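Local coordinates for protein GRMZM2G135359 pseudokinase (Zea mays, PDB 6CPY) that is a receptor-like pseudokinase of maize, present here as its kinase-fold domain, for which ATP binding and protein kinase activity are assigned only tentatively, at residues A40-N46 / Y57-L61; E123-N127 / D182-K187; S151-A155 / Y221-L225; A155-E159 / M293-A297; A274-V278 / R299-I303. One frame throughout, in Å; residues are numbered along the deposited sequence.

Contact 1 (A40-N46 / Y57-L61); sequences ACEDFSN and YKGTL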
# COMPACT_ATOMS: atom_id res chain seq x y z
N ALA A 40 15.05 16.98 9.56
CA ALA A 40 13.84 16.84 8.75
C ALA A 40 12.60 16.46 9.56
O ALA A 40 11.51 16.93 9.27
CB ALA A 40 14.07 15.82 7.65
N CYS A 41 12.78 15.61 10.57
CA CYS A 41 11.66 15.12 11.39
C CYS A 41 11.57 15.73 12.78
O CYS A 41 10.91 15.15 13.65
CB CYS A 41 11.74 13.60 11.54
SG CYS A 41 11.87 12.73 9.97
N GLU A 42 12.22 16.87 13.01
CA GLU A 42 12.20 17.52 14.33
C GLU A 42 12.54 16.53 15.43
O GLU A 42 11.80 16.40 16.41
CB GLU A 42 10.82 18.15 14.61
CG GLU A 42 10.29 19.07 13.53
CD GLU A 42 10.79 20.50 13.66
OE1 GLU A 42 11.92 20.70 14.16
OE2 GLU A 42 10.04 21.42 13.26
N ASP A 43 13.65 15.81 15.25
CA ASP A 43 14.07 14.76 16.18
C ASP A 43 12.96 13.72 16.46
O ASP A 43 12.80 13.25 17.58
CB ASP A 43 14.61 15.37 17.48
CG ASP A 43 15.96 16.07 17.29
OD1 ASP A 43 16.92 15.41 16.82
OD2 ASP A 43 16.07 17.28 17.61
N PHE A 44 12.20 13.37 15.42
CA PHE A 44 11.20 12.31 15.50
C PHE A 44 10.10 12.57 16.54
O PHE A 44 9.69 11.67 17.28
CB PHE A 44 11.90 10.95 15.70
CG PHE A 44 13.02 10.72 14.73
CD1 PHE A 44 12.75 10.37 13.41
CD2 PHE A 44 14.34 10.89 15.11
CE1 PHE A 44 13.78 10.18 12.50
CE2 PHE A 44 15.37 10.71 14.20
CZ PHE A 44 15.10 10.35 12.90
N SER A 45 9.59 13.81 16.55
CA SER A 45 8.58 14.25 17.51
C SER A 45 7.18 14.35 16.91
O SER A 45 6.22 14.63 17.63
CB SER A 45 8.96 15.61 18.09
OG SER A 45 9.14 16.59 17.08
N ASN A 46 7.05 14.09 15.61
CA ASN A 46 5.77 14.26 14.93
C ASN A 46 5.30 12.92 14.36
O ASN A 46 5.71 12.51 13.28
CB ASN A 46 5.94 15.30 13.82
CG ASN A 46 4.63 15.76 13.23
OD1 ASN A 46 3.55 15.36 13.67
ND2 ASN A 46 4.71 16.62 12.21
N TYR A 57 6.98 8.54 11.23
CA TYR A 57 7.25 9.92 11.60
C TYR A 57 7.12 10.83 10.41
O TYR A 57 7.49 10.48 9.29
CB TYR A 57 8.66 10.05 12.19
CG TYR A 57 8.83 9.30 13.48
CD1 TYR A 57 8.27 9.78 14.66
CD2 TYR A 57 9.56 8.11 13.53
CE1 TYR A 57 8.42 9.10 15.85
CE2 TYR A 57 9.73 7.43 14.73
CZ TYR A 57 9.15 7.93 15.88
OH TYR A 57 9.29 7.26 17.07
N LYS A 58 6.61 12.03 10.66
CA LYS A 58 6.49 13.03 9.63
C LYS A 58 7.78 13.84 9.59
O LYS A 58 8.34 14.21 10.63
CB LYS A 58 5.30 13.96 9.93
CG LYS A 58 5.14 15.12 8.97
CD LYS A 58 4.69 14.66 7.60
CE LYS A 58 4.85 15.76 6.56
NZ LYS A 58 4.06 16.97 6.90
N GLY A 59 8.24 14.13 8.38
CA GLY A 59 9.32 15.09 8.20
C GLY A 59 9.20 15.88 6.92
O GLY A 59 8.29 15.65 6.11
N THR A 60 10.12 16.81 6.74
CA THR A 60 10.27 17.58 5.52
C THR A 60 11.75 17.74 5.23
O THR A 60 12.49 18.27 6.06
CB THR A 60 9.63 18.98 5.64
OG1 THR A 60 8.29 18.85 6.11
CG2 THR A 60 9.62 19.69 4.29
N LEU A 61 12.17 17.26 4.06
CA LEU A 61 13.56 17.39 3.64
C LEU A 61 13.87 18.84 3.29
O LEU A 61 12.95 19.63 3.07
CB LEU A 61 13.84 16.47 2.45
CG LEU A 61 13.71 14.97 2.72
CD1 LEU A 61 13.83 14.20 1.42
CD2 LEU A 61 14.75 14.50 3.73
O HOH W 1 8.78 13.51 13.46
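Thr-60 N donates to Ala-40 O over 2.9 Å at one end of this contact, and Lys-58 N donates to Asn-46 O over 2.8 Å, almost straight (177° at the hydrogen), at the other. The connection from helix 34-40 into the first strand of the N-lobe sheet of the kinase fold is thus fastened at both its ends to strand 54-60. In between, the helix stops in a Schellman motif with Glu-42 at positive phi, and the chain turns before it meets the strand again. A water takes up the space under this turn, accepting from Asn-46 N and lying within bonding distance of both Cys-41 O and Lys-58 O. Gly-59 is pressed close, its CA 3.1 Å from Ala-40 O, and a side chain there would run into that oxygen and into Cys-41 SG.

Phe-44 covers the ring of Tyr-57. Its CB stands over the middle of the face, 3.9 Å from the centroid, while its own ring turns an edge to the same face in a T-shaped pair with planes at 66°. Phe-44 CG anti to its carbonyl carbon (chi1 -49°) keeps the ring on the strand side of the loop. Beyond Asn-46, the ammonium of Lys-58 goes to Glu-66 in the adjoining strand, and the aliphatic start of this lysine lies alongside the asparagine amide, with Asn-46 ND2 3.6 Å from Lys-58 CB.

Contact 2 (E123-N127 / D182-K187); sequences EYAPN and DDFAAK
Glu-123 and Lys-187 form the tight end of this contact, a salt bridge in which Lys-187 NZ comes within 2.7 Å of Glu-123 OE1. The two side chains cross at about a right angle; NZ meets the syn side of the carboxylate but 31° out of its plane, and a bend at the end of the lysine chain (chi4 -74°) turns the ammonium into place. A water closes a second path, donating to Glu-123 OE2 over 2.7 Å and accepting from Lys-187 NZ over 2.9 Å. The ammonium also reaches the carbonyls of Lys-101 and Phe-103, and OE1 takes the backbone N-H of Asn-105, so both charged ends are gripped from several sides. With an alanine here, Lys-187 would probably lose its charged mate, and Asn-105 N its side-chain acceptor.

The other end is looser and faces solvent. Pro-126 CG merely rests on Asp-182 CB, 3.8 Å away, and both residues are exposed. Asn-127 gives this side its order: its amide is stacked on the ring of Phe-184, the planes 6° apart, with ND2 over the face toward the rim and 3.6 Å from Phe-184 CZ. That same ND2 donates to Thr-181 O, which fixes the rotation of the amide. Phe-184 in turn meets His-133 edge-to-face. The arrangement is typical of the protein kinase hinge, where the linker following strand 117-123 passes the two-stranded hairpin of 178-180 and 186-188 on the C-lobe side of the interlobe cleft.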
# COMPACT_ATOMS: atom_id res chain seq x y z
N GLU A 123 7.55 8.58 0.43
CA GLU A 123 6.66 9.70 0.06
C GLU A 123 5.59 9.88 1.12
O GLU A 123 5.09 8.90 1.67
CB GLU A 123 5.98 9.44 -1.27
CG GLU A 123 6.90 9.50 -2.47
CD GLU A 123 6.23 9.10 -3.76
OE1 GLU A 123 5.26 8.30 -3.72
OE2 GLU A 123 6.70 9.54 -4.83
N TYR A 124 5.23 11.14 1.40
CA TYR A 124 4.17 11.46 2.38
C TYR A 124 2.85 11.62 1.66
O TYR A 124 2.79 12.31 0.65
CB TYR A 124 4.47 12.79 3.07
CG TYR A 124 3.37 13.29 3.98
CD1 TYR A 124 3.04 12.59 5.14
CD2 TYR A 124 2.70 14.48 3.72
CE1 TYR A 124 2.03 13.04 5.98
CE2 TYR A 124 1.72 14.95 4.58
CZ TYR A 124 1.39 14.22 5.71
OH TYR A 124 0.41 14.66 6.57
N ALA A 125 1.79 11.01 2.20
CA ALA A 125 0.43 11.16 1.65
C ALA A 125 -0.41 11.97 2.64
O ALA A 125 -0.66 11.51 3.74
CB ALA A 125 -0.19 9.80 1.44
N PRO A 126 -0.82 13.19 2.25
CA PRO A 126 -1.46 14.06 3.25
C PRO A 126 -2.86 13.66 3.71
O PRO A 126 -3.28 14.08 4.79
CB PRO A 126 -1.50 15.43 2.55
CG PRO A 126 -1.28 15.18 1.12
CD PRO A 126 -0.53 13.89 0.99
N ASN A 127 -3.58 12.85 2.93
CA ASN A 127 -4.98 12.55 3.26
C ASN A 127 -5.22 11.19 3.92
O ASN A 127 -6.33 10.68 3.89
CB ASN A 127 -5.85 12.72 2.01
CG ASN A 127 -6.12 14.17 1.70
OD1 ASN A 127 -6.46 14.94 2.60
ND2 ASN A 127 -5.98 14.56 0.45
N ASP A 182 -2.92 14.39 -1.96
CA ASP A 182 -3.64 15.66 -1.77
C ASP A 182 -4.91 15.83 -2.62
O ASP A 182 -5.81 16.58 -2.24
CB ASP A 182 -2.70 16.86 -1.94
CG ASP A 182 -2.05 16.92 -3.32
OD1 ASP A 182 -2.26 16.00 -4.15
OD2 ASP A 182 -1.29 17.89 -3.56
N ASP A 183 -4.99 15.15 -3.78
CA ASP A 183 -6.24 15.12 -4.57
C ASP A 183 -6.88 13.72 -4.62
O ASP A 183 -7.57 13.35 -5.58
CB ASP A 183 -6.03 15.71 -5.97
CG ASP A 183 -5.01 14.97 -6.78
OD1 ASP A 183 -4.61 13.84 -6.39
OD2 ASP A 183 -4.61 15.51 -7.83
N PHE A 184 -6.63 12.96 -3.55
CA PHE A 184 -7.25 11.67 -3.30
C PHE A 184 -6.92 10.59 -4.33
O PHE A 184 -7.74 9.72 -4.59
CB PHE A 184 -8.76 11.83 -3.09
CG PHE A 184 -9.08 12.67 -1.90
CD1 PHE A 184 -9.18 12.10 -0.64
CD2 PHE A 184 -9.20 14.05 -2.01
CE1 PHE A 184 -9.44 12.87 0.47
CE2 PHE A 184 -9.46 14.84 -0.90
CZ PHE A 184 -9.59 14.24 0.35
N ALA A 185 -5.73 10.65 -4.91
CA ALA A 185 -5.23 9.52 -5.69
C ALA A 185 -4.70 8.45 -4.73
O ALA A 185 -4.28 8.75 -3.61
CB ALA A 185 -4.14 9.97 -6.65
N ALA A 186 -4.72 7.20 -5.18
CA ALA A 186 -4.26 6.09 -4.37
C ALA A 186 -2.74 5.99 -4.36
O ALA A 186 -2.10 6.13 -5.39
CB ALA A 186 -4.84 4.78 -4.88
N LYS A 187 -2.18 5.72 -3.18
CA LYS A 187 -0.81 5.23 -3.05
C LYS A 187 -0.79 3.99 -2.17
O LYS A 187 -0.97 4.05 -0.94
CB LYS A 187 0.13 6.33 -2.52
CG LYS A 187 0.66 7.22 -3.64
CD LYS A 187 1.75 8.18 -3.18
CE LYS A 187 2.20 9.08 -4.30
NZ LYS A 187 3.04 8.39 -5.32
O HOH W 2 5.07 9.56 -6.96

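Contact 3 (S151-A155 / Y221-L225); sequences SMGIA and YGMVL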
# COMPACT_ATOMS: atom_id res chain seq x y z
N SER A 151 -9.85 3.17 -6.91
CA SER A 151 -9.91 1.78 -7.38
C SER A 151 -8.96 1.50 -8.57
O SER A 151 -8.28 0.47 -8.60
CB SER A 151 -11.37 1.43 -7.76
OG SER A 151 -12.26 1.59 -6.67
N MET A 152 -8.94 2.41 -9.54
CA MET A 152 -8.11 2.24 -10.72
C MET A 152 -6.64 2.37 -10.35
O MET A 152 -5.82 1.54 -10.75
CB MET A 152 -8.47 3.27 -11.81
CG MET A 152 -7.94 2.90 -13.19
SD MET A 152 -8.69 1.39 -13.84
CE MET A 152 -10.19 1.50 -12.89
N GLY A 153 -6.31 3.41 -9.58
CA GLY A 153 -4.94 3.62 -9.10
C GLY A 153 -4.35 2.39 -8.43
O GLY A 153 -3.22 2.00 -8.71
N ILE A 154 -5.13 1.78 -7.53
CA ILE A 154 -4.74 0.53 -6.88
C ILE A 154 -4.46 -0.57 -7.91
O ILE A 154 -3.42 -1.23 -7.86
CB ILE A 154 -5.78 0.06 -5.84
CG1 ILE A 154 -5.86 1.04 -4.67
CG2 ILE A 154 -5.42 -1.31 -5.31
CD1 ILE A 154 -7.09 0.87 -3.81
N ALA A 155 -5.39 -0.76 -8.85
CA ALA A 155 -5.22 -1.79 -9.86
C ALA A 155 -3.95 -1.59 -10.69
O ALA A 155 -3.22 -2.55 -10.93
CB ALA A 155 -6.45 -1.87 -10.76
N TYR A 221 -7.61 -7.66 -3.69
CA TYR A 221 -8.07 -6.53 -4.50
C TYR A 221 -9.60 -6.53 -4.59
O TYR A 221 -10.23 -5.49 -4.41
CB TYR A 221 -7.48 -6.52 -5.91
CG TYR A 221 -8.00 -5.35 -6.71
CD1 TYR A 221 -7.50 -4.06 -6.48
CD2 TYR A 221 -9.03 -5.49 -7.63
CE1 TYR A 221 -8.00 -2.97 -7.16
CE2 TYR A 221 -9.54 -4.42 -8.31
CZ TYR A 221 -9.02 -3.15 -8.08
OH TYR A 221 -9.51 -2.07 -8.76
N GLY A 222 -10.17 -7.69 -4.89
CA GLY A 222 -11.62 -7.83 -4.96
C GLY A 222 -12.31 -7.41 -3.67
O GLY A 222 -13.32 -6.74 -3.71
N MET A 223 -11.73 -7.78 -2.53
CA MET A 223 -12.29 -7.43 -1.22
C MET A 223 -12.22 -5.92 -0.96
O MET A 223 -13.14 -5.34 -0.37
CB MET A 223 -11.56 -8.20 -0.11
CG MET A 223 -11.84 -9.69 -0.15
SD MET A 223 -13.56 -10.08 0.20
CE MET A 223 -13.61 -9.93 1.99
N VAL A 224 -11.11 -5.30 -1.38
CA VAL A 224 -10.94 -3.86 -1.20
C VAL A 224 -11.88 -3.09 -2.13
O VAL A 224 -12.46 -2.07 -1.74
CB VAL A 224 -9.46 -3.43 -1.41
CG1 VAL A 224 -9.33 -1.92 -1.49
CG2 VAL A 224 -8.58 -3.97 -0.28
N LEU A 225 -12.02 -3.57 -3.37
CA LEU A 225 -12.98 -2.98 -4.29
C LEU A 225 -14.41 -3.07 -3.72
O LEU A 225 -15.17 -2.09 -3.74
CB LEU A 225 -12.89 -3.63 -5.67
CG LEU A 225 -13.91 -3.15 -6.72
CD1 LEU A 225 -13.84 -1.66 -6.90
CD2 LEU A 225 -13.69 -3.86 -8.05
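Ser-151 meets Tyr-221 through its backbone: Tyr-221 OH donates to Ser-151 O over 2.8 Å, linking helices 144-164 and 214-230 in the core of the kinase C-lobe. The short segments run antiparallel, their axes 11.0 Å apart, and the tyrosine side chain bridges the gap between them. The hydroxyl of Ser-151 is turned back to Arg-147 O, and its oxygen touches only methyl carbon across the contact, with Leu-225 CD1 3.6 Å from Ser-151 OG.

One turn on, Ile-154 comes against the rim of the ring, CG2 lying 3.6 Å from Tyr-221 CE1, while its CD1 reaches more loosely toward Val-224 CG1. Ala-155 follows, its CB 3.9 Å from Tyr-221 CZ and close to the phenol oxygen. With CG anti to its backbone N (chi1 179°), the tyrosine reaches straight across between these three residues.

Ser-151 O therefore accepts twice, from Tyr-221 OH and from the helical N-H of Ala-155 (Ala-155 N to Ser-151 O, 3.2 Å), the two arriving from opposite faces of the carbonyl plane. The phenol is thus satisfied inside an apolar interface without breaking the helix, and the bond fixes where the ring ends.

Contact 4 (A155-E159 / M293-A297); sequences AYCLE and MKEVA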
# COMPACT_ATOMS: atom_id res chain seq x y z
N ALA A 155 -5.39 -0.76 -8.85
CA ALA A 155 -5.22 -1.79 -9.86
C ALA A 155 -3.95 -1.59 -10.69
O ALA A 155 -3.22 -2.55 -10.93
CB ALA A 155 -6.45 -1.87 -10.76
N TYR A 156 -3.69 -0.35 -11.11
CA TYR A 156 -2.49 -0.05 -11.92
C TYR A 156 -1.20 -0.33 -11.14
O TYR A 156 -0.24 -0.83 -11.71
CB TYR A 156 -2.46 1.39 -12.41
CG TYR A 156 -3.41 1.72 -13.54
CD1 TYR A 156 -3.52 0.90 -14.67
CD2 TYR A 156 -4.16 2.90 -13.52
CE1 TYR A 156 -4.38 1.22 -15.72
CE2 TYR A 156 -5.01 3.24 -14.57
CZ TYR A 156 -5.13 2.39 -15.65
OH TYR A 156 -5.99 2.72 -16.69
N CYS A 157 -1.20 -0.01 -9.85
CA CYS A 157 -0.04 -0.32 -8.99
C CYS A 157 0.16 -1.83 -8.87
O CYS A 157 1.27 -2.35 -9.11
CB CYS A 157 -0.23 0.28 -7.59
SG CYS A 157 1.20 0.01 -6.51
N LEU A 158 -0.91 -2.55 -8.54
CA LEU A 158 -0.81 -3.99 -8.36
C LEU A 158 -0.37 -4.70 -9.65
O LEU A 158 0.38 -5.69 -9.60
CB LEU A 158 -2.12 -4.58 -7.84
CG LEU A 158 -2.34 -4.56 -6.32
CD1 LEU A 158 -1.95 -3.25 -5.68
CD2 LEU A 158 -3.79 -4.89 -5.99
N GLU A 159 -0.86 -4.22 -10.80
CA GLU A 159 -0.47 -4.76 -12.11
C GLU A 159 1.02 -4.51 -12.35
O GLU A 159 1.75 -5.38 -12.84
CB GLU A 159 -1.30 -4.10 -13.22
CG GLU A 159 -0.97 -4.57 -14.64
CD GLU A 159 -1.67 -3.75 -15.71
OE1 GLU A 159 -1.89 -2.53 -15.51
OE2 GLU A 159 -1.98 -4.32 -16.78
N MET A 293 -3.97 -10.20 -12.49
CA MET A 293 -4.08 -8.78 -12.18
C MET A 293 -4.06 -7.90 -13.44
O MET A 293 -4.73 -6.86 -13.49
CB MET A 293 -2.97 -8.36 -11.21
CG MET A 293 -3.30 -7.11 -10.44
SD MET A 293 -4.81 -7.25 -9.47
CE MET A 293 -5.43 -5.59 -9.72
N LYS A 294 -3.30 -8.32 -14.45
CA LYS A 294 -3.28 -7.62 -15.74
C LYS A 294 -4.68 -7.58 -16.37
O LYS A 294 -5.09 -6.57 -16.93
CB LYS A 294 -2.27 -8.28 -16.69
CG LYS A 294 -2.19 -7.65 -18.08
CD LYS A 294 -1.12 -8.33 -18.95
CE LYS A 294 -1.67 -8.76 -20.30
NZ LYS A 294 -2.16 -7.63 -21.15
N GLU A 295 -5.41 -8.68 -16.26
CA GLU A 295 -6.78 -8.75 -16.78
C GLU A 295 -7.73 -7.86 -15.97
O GLU A 295 -8.58 -7.16 -16.52
CB GLU A 295 -7.27 -10.20 -16.78
CG GLU A 295 -6.46 -11.10 -17.70
CD GLU A 295 -6.73 -12.58 -17.51
OE1 GLU A 295 -6.82 -13.04 -16.36
OE2 GLU A 295 -6.82 -13.29 -18.54
N VAL A 296 -7.55 -7.87 -14.65
CA VAL A 296 -8.35 -7.02 -13.76
C VAL A 296 -8.16 -5.55 -14.13
O VAL A 296 -9.13 -4.82 -14.31
CB VAL A 296 -8.00 -7.26 -12.28
CG1 VAL A 296 -8.70 -6.25 -11.37
CG2 VAL A 296 -8.37 -8.68 -11.85
N ALA A 297 -6.91 -5.12 -14.28
CA ALA A 297 -6.64 -3.72 -14.62
C ALA A 297 -7.23 -3.32 -15.97
O ALA A 297 -7.76 -2.23 -16.13
CB ALA A 297 -5.13 -3.45 -14.59
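Met-293 and Ala-297 pack on Ala-155, Leu-158 and Glu-159 in an antiparallel helix-helix contact of the kinase C-lobe, where the start of the last helix, 293-304, lies along the central helix 144-164. The short segments cross at -155° with their axes 8.8 Å apart. Small residues allow this approach at one end, Ala-155 CB and Ala-297 CB being 4.3 Å from each other.

Met-293 fills the other end. Its CG leaves anti to the backbone N (chi1 -158°), and the next bond bends the chain along the neighbouring helix. Met-293 CG then lies 3.8 Å from Leu-158 CB, and Met-293 CE ends against the backbone at Ala-155 CA, also 3.8 Å away. The methionine thus spans a full turn of the opposite helix. Tyr-221 of helix 214-230 touches Leu-158 and Val-296, extending the apolar layer toward a third helix.

Toward the surface the character changes. Glu-159 stretches over the backbone of the partner helix with its chain fully extended, bringing the carboxylate above Ala-297 and beside the stem of Lys-294. The two charges remain apart, Lys-294 NZ being 5.5 Å from Glu-159 OE2, because the lysine chain bends away at its far end. What the carboxylate touches is carbon: Glu-159 OE1 lies 3.5 Å from Ala-297 CB, and Glu-159 OE2 lies 3.6 Å from Lys-294 CG.

Contact 5 (A274-V278 / R299-I303); sequences ALCEV and RMREI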
# COMPACT_ATOMS: atom_id res chain seq x y z
N ALA A 274 -21.11 -3.59 -13.26
CA ALA A 274 -19.92 -4.11 -13.90
C ALA A 274 -18.78 -4.24 -12.87
O ALA A 274 -18.05 -5.23 -12.86
CB ALA A 274 -19.54 -3.24 -15.08
N LEU A 275 -18.64 -3.25 -11.98
CA LEU A 275 -17.58 -3.32 -10.96
C LEU A 275 -17.82 -4.47 -9.97
O LEU A 275 -16.87 -5.13 -9.53
CB LEU A 275 -17.45 -2.00 -10.21
CG LEU A 275 -16.89 -0.88 -11.09
CD1 LEU A 275 -17.08 0.47 -10.41
CD2 LEU A 275 -15.42 -1.11 -11.43
N CYS A 276 -19.09 -4.71 -9.64
CA CYS A 276 -19.43 -5.85 -8.77
C CYS A 276 -19.14 -7.21 -9.43
O CYS A 276 -18.82 -8.18 -8.74
CB CYS A 276 -20.88 -5.77 -8.30
SG CYS A 276 -21.18 -4.42 -7.14
N GLU A 277 -19.22 -7.29 -10.76
CA GLU A 277 -18.79 -8.50 -11.48
C GLU A 277 -17.28 -8.73 -11.35
O GLU A 277 -16.83 -9.86 -11.13
CB GLU A 277 -19.21 -8.45 -12.95
CG GLU A 277 -20.72 -8.52 -13.14
CD GLU A 277 -21.19 -8.17 -14.55
OE1 GLU A 277 -20.41 -7.57 -15.32
OE2 GLU A 277 -22.36 -8.50 -14.88
N VAL A 278 -16.50 -7.65 -11.45
CA VAL A 278 -15.06 -7.73 -11.19
C VAL A 278 -14.80 -8.28 -9.80
O VAL A 278 -14.00 -9.19 -9.64
CB VAL A 278 -14.35 -6.36 -11.34
CG1 VAL A 278 -12.88 -6.46 -10.91
CG2 VAL A 278 -14.46 -5.86 -12.76
N ARG A 299 -9.84 -4.72 -17.49
CA ARG A 299 -11.29 -4.68 -17.31
C ARG A 299 -11.70 -3.41 -16.56
O ARG A 299 -12.63 -2.72 -16.97
CB ARG A 299 -11.79 -5.94 -16.59
CG ARG A 299 -13.30 -6.01 -16.34
CD ARG A 299 -14.10 -5.70 -17.59
NE ARG A 299 -15.55 -5.77 -17.37
CZ ARG A 299 -16.46 -5.23 -18.18
NH1 ARG A 299 -16.10 -4.56 -19.27
NH2 ARG A 299 -17.75 -5.34 -17.88
N MET A 300 -10.98 -3.10 -15.48
CA MET A 300 -11.23 -1.88 -14.72
C MET A 300 -11.11 -0.62 -15.57
O MET A 300 -11.93 0.28 -15.43
CB MET A 300 -10.29 -1.79 -13.51
CG MET A 300 -10.60 -2.75 -12.37
SD MET A 300 -12.21 -2.50 -11.61
CE MET A 300 -11.98 -0.94 -10.77
N ARG A 301 -10.10 -0.54 -16.44
CA ARG A 301 -9.96 0.62 -17.34
C ARG A 301 -11.12 0.71 -18.33
O ARG A 301 -11.59 1.81 -18.63
CB ARG A 301 -8.64 0.58 -18.10
CG ARG A 301 -8.43 1.83 -18.93
CD ARG A 301 -7.14 1.81 -19.71
NE ARG A 301 -6.89 3.13 -20.29
CZ ARG A 301 -5.70 3.59 -20.65
NH1 ARG A 301 -4.61 2.85 -20.49
NH2 ARG A 301 -5.60 4.82 -21.15
N GLU A 302 -11.55 -0.44 -18.84
CA GLU A 302 -12.71 -0.52 -19.73
C GLU A 302 -13.93 0.08 -19.03
O GLU A 302 -14.64 0.92 -19.60
CB GLU A 302 -12.96 -1.97 -20.14
CG GLU A 302 -13.82 -2.18 -21.38
CD GLU A 302 -14.02 -3.65 -21.72
OE1 GLU A 302 -13.14 -4.47 -21.39
OE2 GLU A 302 -15.07 -4.00 -22.30
N ILE A 303 -14.14 -0.30 -17.77
CA ILE A 303 -15.31 0.16 -17.01
C ILE A 303 -15.26 1.64 -16.60
O ILE A 303 -16.24 2.37 -16.78
CB ILE A 303 -15.51 -0.71 -15.75
CG1 ILE A 303 -15.86 -2.15 -16.15
CG2 ILE A 303 -16.58 -0.12 -14.84
CD1 ILE A 303 -15.67 -3.17 -15.05
O HOH W 3 -17.52 -6.43 -15.39
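Ile-303 keeps CG1 anti to its carbonyl carbon (chi1 -65°) and extends beyond it (chi2 163°), which carries CD1 across to Val-278 and Ala-274. Arg-299 instead bends at its second torsion (chi2 49°), turning the guanidinium along its own helix toward the next turn, so that one face lies over Ile-303 CG1.

Ile-303 CD1 is 3.7 Å from Val-278 CG2, the two side chains sliding past each other in opposite directions, and 3.9 Å from Ala-274 CB. The other branch, Ile-303 CG2, rests 3.7 Å from Leu-275 CD2. The Leu-275 side chain also crosses the doubly bent chain of Met-300 at about a right angle, with Met-300 SD 3.5 Å from Leu-275 CD2. Replacing Ile-303 by an alanine would probably open a gap between Ala-274, Leu-275 and Val-278 and leave the guanidinium of Arg-299 without the carbon surface under its face.

Polar groups line the outer side. Glu-277 and Arg-299 are too far apart for a salt bridge, and a water joins them: it accepts from Arg-299 NH2 over 2.7 Å and donates to Glu-277 OE1 and to Ala-274 O. Arg-299 NH1 makes its salt bridge within its own helix, 3.2 Å from Glu-302 OE2.

The contact pairs the last two helices of the kinase C-lobe, 269-282 and 293-304, nearly antiparallel with short-segment axes 10.5 Å apart. Its inner side continues into the core, where Val-278 meets Leu-225 of helix 214-230, Leu-275 meets Leu-148 of helix 144-164, and Met-300 touches both of these helices.

Overall arrangement
From the N terminus, contact 1 closes a loop of ten residues in the N-lobe and is complete before any other begins. Contact 2 touches it through Lys-58 and Tyr-124, and its 54-residue loop returns from the hinge to the C-lobe hairpin. Contacts 3 and 4 both start on helix 144-164, inside that loop, and end beyond it, so each crosses contact 2; they share Ala-155, and contact 4 reaches on to the last helix. Contact 5 follows contact 3 in series and crosses contact 4, with helix 293-304 common to both. Contacts 3, 4 and 5, their centres 9 to 12 Å apart, bind four helices into the C-lobe core.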